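Local structure of 5-Carboxyvanillate Decarboxylase (Novosphingobium aromaticivorans, 4QRN) at residues 44-56 against 118-132. The protein probably removes a carboxyl group from 5-carboxyvanillate as a manganese-dependent decarboxylase of the amidohydrolase superfamily. Residues are numbered along the deposited sequence; the frame is centred on the assembly and turned at random. Where two conformers were deposited one is given.
Sequences FATREIIDVYLRM and PLHDLDEARTLATRA
Helix 47-59 opens the helical stretch between strands 38-44 and 106-111, and it packs antiparallel on helix 122-142, which follows the second of these strands; Val52, Ile49 and Leu128 join the two, with a salt bridge on either side of Leu128 along the pair. The axes of 47-56 and 122-132 approach to 10.6 Å at 149°. Val52 CG2 packs on Leu128 CD1 at 3.7 Å, while its CG1 meets Leu119 tip to tip. Ile49 slides past Leu128 in the opposite direction, and its CD1 reaches Ala132 CB.

The two ion pairs differ in grip. Arg55 takes Glu124 end-on, NH1 to OE2 and NH2 to OE1, both 2.8 Å; the planes are nearly coplanar and both oxygens use their syn lone pairs. Val52 CG1 covers one guanidinium face, and the two bonds to Glu124 fix the group's rotation. Arg131 holds Glu48 side-on: NE gives OE2 a bond of 2.8 Å and NH2 gives OE1 one of 3.0 Å, with the planes turned 38°. Glu48 CG sits between its backbone N and carbonyl carbon (chi1 62°), and from there the extended chain brings the carboxylate over Leu128 CD2. A water donates to Glu48 OE2, more weakly to Leu128 O, and also bonds Thr46 OG1, the N-cap.

Beyond Val52, Met56 SD touches Leu119 CD1 at 4.0 Å, its bent chain carrying CE to Pro118 O and His120. Tyr53 presents its ring edge to Leu119 CD1 and bonds Gly115 O; its side chain is about 8 Å from a bound 4-hydroxy-3-methoxy-5-nitrobenzoic acid. This is a helical insertion between the first two strands of an amidohydrolase barrel, packed beside the metal and ligand site.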
loop_
_atom_site.group_PDB
_atom_site.type_symbol
_atom_site.label_atom_id
_atom_site.label_comp_id
_atom_site.label_asym_id
_atom_site.label_seq_id
_atom_site.Cartn_x
_atom_site.Cartn_y
_atom_site.Cartn_z
ATOM N N PHE A 44 20.294 10.202 -10.581
ATOM C CA PHE A 44 20.843 10.938 -11.722
ATOM C C PHE A 44 20.363 10.266 -12.999
ATOM O O PHE A 44 19.841 9.145 -12.975
ATOM C CB PHE A 44 22.379 11.002 -11.693
ATOM C CG PHE A 44 23.029 9.700 -12.017
ATOM C CD1 PHE A 44 23.207 8.750 -11.011
ATOM C CD2 PHE A 44 23.442 9.400 -13.306
ATOM C CE1 PHE A 44 23.752 7.514 -11.263
ATOM C CE2 PHE A 44 24.015 8.125 -13.583
ATOM C CZ PHE A 44 24.168 7.194 -12.547
ATOM N N ALA A 45 20.515 10.969 -14.128
ATOM C CA ALA A 45 20.147 10.452 -15.442
ATOM C C ALA A 45 21.306 10.642 -16.393
ATOM O O ALA A 45 22.181 11.477 -16.142
ATOM C CB ALA A 45 18.927 11.188 -15.995
ATOM N N THR A 46 21.289 9.898 -17.501
ATOM C CA THR A 46 22.162 10.224 -18.620
ATOM C C THR A 46 21.271 10.635 -19.788
ATOM O O THR A 46 20.203 10.072 -20.034
ATOM C CB THR A 46 23.110 9.077 -19.020
ATOM O OG1 THR A 46 22.379 8.041 -19.686
ATOM C CG2 THR A 46 23.872 8.536 -17.799
ATOM N N ARG A 47 21.750 11.614 -20.536
ATOM C CA ARG A 47 20.984 12.131 -21.659
ATOM C C ARG A 47 20.702 11.040 -22.682
ATOM O O ARG A 47 19.602 10.982 -23.247
ATOM C CB ARG A 47 21.750 13.291 -22.304
ATOM C CG ARG A 47 21.004 14.059 -23.402
ATOM C CD ARG A 47 19.815 14.833 -22.835
ATOM N NE ARG A 47 18.585 14.173 -23.214
ATOM C CZ ARG A 47 17.363 14.629 -22.978
ATOM N NH1 ARG A 47 17.172 15.752 -22.290
ATOM N NH2 ARG A 47 16.325 13.931 -23.414
ATOM N N GLU A 48 21.685 10.177 -22.933
ATOM C CA GLU A 48 21.471 9.164 -23.958
ATOM C C GLU A 48 20.404 8.148 -23.550
ATOM O O GLU A 48 19.669 7.668 -24.420
ATOM C CB GLU A 48 22.770 8.467 -24.365
ATOM C CG GLU A 48 23.451 7.728 -23.268
ATOM C CD GLU A 48 24.801 7.166 -23.678
ATOM O OE1 GLU A 48 25.286 7.470 -24.801
ATOM O OE2 GLU A 48 25.392 6.426 -22.858
ATOM N N ILE A 49 20.258 7.853 -22.252
ATOM C CA ILE A 49 19.206 6.931 -21.839
ATOM C C ILE A 49 17.841 7.625 -21.911
ATOM O O ILE A 49 16.882 7.030 -22.372
ATOM C CB ILE A 49 19.508 6.308 -20.464
ATOM C CG1 ILE A 49 20.663 5.300 -20.616
ATOM C CG2 ILE A 49 18.255 5.593 -19.896
ATOM C CD1 ILE A 49 21.206 4.774 -19.314
ATOM N N ILE A 50 17.743 8.882 -21.479
ATOM C CA ILE A 50 16.477 9.604 -21.642
ATOM C C ILE A 50 16.089 9.666 -23.131
ATOM O O ILE A 50 14.918 9.523 -23.473
ATOM C CB ILE A 50 16.498 11.018 -20.994
ATOM C CG1 ILE A 50 16.913 10.959 -19.506
ATOM C CG2 ILE A 50 15.129 11.703 -21.134
ATOM C CD1 ILE A 50 16.101 9.997 -18.650
ATOM N N ASP A 51 17.073 9.859 -24.013
ATOM C CA ASP A 51 16.774 9.868 -25.444
ATOM C C ASP A 51 16.228 8.517 -25.917
ATOM O O ASP A 51 15.372 8.479 -26.799
ATOM C CB ASP A 51 18.024 10.219 -26.246
ATOM C CG ASP A 51 18.404 11.674 -26.142
ATOM O OD1 ASP A 51 17.596 12.486 -25.651
ATOM O OD2 ASP A 51 19.534 11.993 -26.561
ATOM N N VAL A 52 16.697 7.404 -25.340
ATOM C CA VAL A 52 16.103 6.106 -25.677
ATOM C C VAL A 52 14.648 6.052 -25.215
ATOM O O VAL A 52 13.785 5.560 -25.964
ATOM C CB VAL A 52 16.881 4.917 -25.072
ATOM C CG1 VAL A 52 16.123 3.604 -25.301
ATOM C CG2 VAL A 52 18.280 4.858 -25.674
ATOM N N TYR A 53 14.341 6.569 -24.025
ATOM C CA TYR A 53 12.944 6.588 -23.613
ATOM C C TYR A 53 12.098 7.367 -24.608
ATOM O O TYR A 53 10.999 6.948 -24.978
ATOM C CB TYR A 53 12.799 7.235 -22.243
ATOM C CG TYR A 53 13.532 6.563 -21.088
ATOM C CD1 TYR A 53 13.990 5.235 -21.154
ATOM C CD2 TYR A 53 13.758 7.277 -19.929
ATOM C CE1 TYR A 53 14.641 4.645 -20.079
ATOM C CE2 TYR A 53 14.396 6.705 -18.845
ATOM C CZ TYR A 53 14.833 5.405 -18.924
ATOM O OH TYR A 53 15.465 4.870 -17.823
ATOM N N LEU A 54 12.589 8.523 -25.049
ATOM C CA LEU A 54 11.835 9.314 -26.021
ATOM C C LEU A 54 11.648 8.550 -27.337
ATOM O O LEU A 54 10.582 8.604 -27.948
ATOM C CB LEU A 54 12.524 10.660 -26.263
ATOM C CG LEU A 54 12.407 11.654 -25.097
ATOM C CD1 LEU A 54 13.326 12.854 -25.312
ATOM C CD2 LEU A 54 10.970 12.127 -24.868
ATOM N N ARG A 55 12.679 7.838 -27.766
ATOM C CA ARG A 55 12.581 7.021 -28.972
ATOM C C ARG A 55 11.501 5.952 -28.821
ATOM O O ARG A 55 10.717 5.718 -29.752
ATOM C CB ARG A 55 13.942 6.377 -29.255
ATOM C CG ARG A 55 14.016 5.617 -30.567
ATOM C CD ARG A 55 15.309 4.832 -30.629
ATOM N NE ARG A 55 15.225 3.595 -29.860
ATOM C CZ ARG A 55 16.247 3.024 -29.235
ATOM N NH1 ARG A 55 17.439 3.602 -29.192
ATOM N NH2 ARG A 55 16.081 1.868 -28.611
ATOM N N MET A 56 11.460 5.295 -27.661
ATOM C CA MET A 56 10.483 4.241 -27.409
ATOM C C MET A 56 9.075 4.803 -27.334
ATOM O O MET A 56 8.110 4.165 -27.784
ATOM C CB MET A 56 10.824 3.528 -26.090
ATOM C CG MET A 56 12.113 2.731 -26.195
ATOM S SD MET A 56 12.597 1.931 -24.640
ATOM C CE MET A 56 11.226 0.828 -24.333
ATOM N N PRO A 118 13.670 -1.465 -19.220
ATOM C CA PRO A 118 12.607 -1.648 -20.225
ATOM C C PRO A 118 13.112 -1.948 -21.641
ATOM O O PRO A 118 12.283 -2.213 -22.521
ATOM C CB PRO A 118 11.892 -0.291 -20.231
ATOM C CG PRO A 118 12.244 0.341 -18.936
ATOM C CD PRO A 118 13.653 -0.104 -18.650
ATOM N N LEU A 119 14.419 -1.837 -21.872
ATOM C CA LEU A 119 14.944 -1.872 -23.240
ATOM C C LEU A 119 14.869 -3.270 -23.822
ATOM O O LEU A 119 15.273 -4.265 -23.191
ATOM C CB LEU A 119 16.374 -1.357 -23.265
ATOM C CG LEU A 119 16.533 0.159 -23.425
ATOM C CD1 LEU A 119 15.793 0.963 -22.365
ATOM C CD2 LEU A 119 18.009 0.505 -23.437
ATOM N N HIS A 120 14.350 -3.346 -25.040
ATOM C CA HIS A 120 14.168 -4.620 -25.713
ATOM C C HIS A 120 15.436 -5.191 -26.352
ATOM O O HIS A 120 15.575 -6.411 -26.492
ATOM C CB HIS A 120 13.068 -4.463 -26.753
ATOM C CG HIS A 120 11.758 -4.049 -26.152
ATOM N ND1 HIS A 120 11.230 -2.779 -26.281
ATOM C CD2 HIS A 120 10.916 -4.717 -25.329
ATOM C CE1 HIS A 120 10.088 -2.707 -25.617
ATOM N NE2 HIS A 120 9.870 -3.873 -25.038
ATOM N N ASP A 121 16.356 -4.318 -26.751
ATOM C CA ASP A 121 17.603 -4.756 -27.377
ATOM C C ASP A 121 18.647 -4.987 -26.286
ATOM O O ASP A 121 19.105 -4.039 -25.640
ATOM C CB ASP A 121 18.083 -3.699 -28.369
ATOM C CG ASP A 121 19.264 -4.167 -29.195
ATOM O OD1 ASP A 121 20.349 -4.359 -28.622
ATOM O OD2 ASP A 121 19.106 -4.341 -30.421
ATOM N N LEU A 122 19.020 -6.246 -26.064
ATOM C CA LEU A 122 19.904 -6.601 -24.950
ATOM C C LEU A 122 21.276 -5.975 -25.100
ATOM O O LEU A 122 21.866 -5.560 -24.112
ATOM C CB LEU A 122 20.004 -8.126 -24.786
ATOM C CG LEU A 122 18.930 -8.739 -23.864
ATOM C CD1 LEU A 122 17.521 -8.346 -24.289
ATOM C CD2 LEU A 122 19.064 -10.258 -23.792
ATOM N N ASP A 123 21.796 -5.911 -26.317
ATOM C CA ASP A 123 23.085 -5.266 -26.542
ATOM C C ASP A 123 23.026 -3.803 -26.133
ATOM O O ASP A 123 23.946 -3.280 -25.495
ATOM C CB ASP A 123 23.484 -5.339 -28.026
ATOM C CG ASP A 123 24.037 -6.696 -28.437
ATOM O OD1 ASP A 123 24.541 -7.448 -27.577
ATOM O OD2 ASP A 123 23.976 -7.002 -29.647
ATOM N N GLU A 124 21.947 -3.135 -26.530
ATOM C CA GLU A 124 21.785 -1.726 -26.197
ATOM C C GLU A 124 21.685 -1.559 -24.685
ATOM O O GLU A 124 22.308 -0.654 -24.116
ATOM C CB GLU A 124 20.549 -1.127 -26.880
ATOM C CG GLU A 124 20.483 0.377 -26.715
ATOM C CD GLU A 124 19.311 1.015 -27.417
ATOM O OE1 GLU A 124 18.240 0.381 -27.512
ATOM O OE2 GLU A 124 19.470 2.161 -27.880
ATOM N N ALA A 125 20.917 -2.429 -24.025
ATOM C CA ALA A 125 20.775 -2.329 -22.578
ATOM C C ALA A 125 22.120 -2.504 -21.874
ATOM O O ALA A 125 22.476 -1.703 -20.994
ATOM C CB ALA A 125 19.764 -3.331 -22.078
ATOM N N ARG A 126 22.873 -3.538 -22.247
ATOM C CA ARG A 126 24.175 -3.758 -21.638
ATOM C C ARG A 126 25.120 -2.592 -21.916
ATOM O O ARG A 126 25.863 -2.151 -21.028
ATOM C CB ARG A 126 24.785 -5.059 -22.134
ATOM C CG ARG A 126 24.014 -6.305 -21.683
ATOM C CD ARG A 126 24.696 -7.579 -22.117
ATOM N NE ARG A 126 24.700 -7.711 -23.565
ATOM C CZ ARG A 126 24.001 -8.604 -24.265
ATOM N NH1 ARG A 126 23.193 -9.476 -23.669
ATOM N NH2 ARG A 126 24.105 -8.609 -25.579
ATOM N N THR A 127 25.113 -2.086 -23.143
ATOM C CA THR A 127 26.017 -1.018 -23.507
ATOM C C THR A 127 25.715 0.262 -22.742
ATOM O O THR A 127 26.611 0.921 -22.216
ATOM C CB THR A 127 25.936 -0.774 -25.013
ATOM O OG1 THR A 127 26.413 -1.942 -25.696
ATOM C CG2 THR A 127 26.785 0.412 -25.447
ATOM N N LEU A 128 24.435 0.619 -22.664
ATOM C CA LEU A 128 24.072 1.855 -21.991
ATOM C C LEU A 128 24.242 1.743 -20.482
ATOM O O LEU A 128 24.586 2.721 -19.840
ATOM C CB LEU A 128 22.646 2.288 -22.358
ATOM C CG LEU A 128 22.505 2.727 -23.822
ATOM C CD1 LEU A 128 21.075 3.116 -24.082
ATOM C CD2 LEU A 128 23.464 3.868 -24.201
ATOM N N ALA A 129 23.982 0.573 -19.916
ATOM C CA ALA A 129 24.223 0.392 -18.476
ATOM C C ALA A 129 25.720 0.497 -18.186
ATOM O O ALA A 129 26.116 1.097 -17.189
ATOM C CB ALA A 129 23.690 -0.949 -18.014
ATOM N N THR A 130 26.550 -0.116 -19.032
ATOM C CA THR A 130 28.001 -0.028 -18.854
ATOM C C THR A 130 28.444 1.430 -18.858
ATOM O O THR A 130 29.210 1.853 -17.998
ATOM C CB THR A 130 28.729 -0.781 -19.983
ATOM O OG1 THR A 130 28.430 -2.176 -19.873
ATOM C CG2 THR A 130 30.245 -0.551 -19.896
ATOM N N ARG A 131 27.935 2.198 -19.825
ATOM C CA ARG A 131 28.284 3.604 -19.931
ATOM C C ARG A 131 27.793 4.406 -18.723
ATOM O O ARG A 131 28.525 5.256 -18.206
ATOM C CB ARG A 131 27.754 4.190 -21.251
ATOM C CG ARG A 131 28.525 3.661 -22.463
ATOM C CD ARG A 131 27.731 3.817 -23.729
ATOM N NE ARG A 131 27.589 5.203 -24.153
ATOM C CZ ARG A 131 28.487 5.885 -24.869
ATOM N NH1 ARG A 131 29.639 5.330 -25.232
ATOM N NH2 ARG A 131 28.227 7.143 -25.209
ATOM N N ALA A 132 26.580 4.131 -18.254
ATOM C CA ALA A 132 26.059 4.851 -17.097
ATOM C C ALA A 132 26.887 4.514 -15.858
ATOM O O ALA A 132 27.144 5.384 -15.032
ATOM C CB ALA A 132 24.589 4.499 -16.852
HETATM O O HOH W 1 24.391 5.975 -20.363
#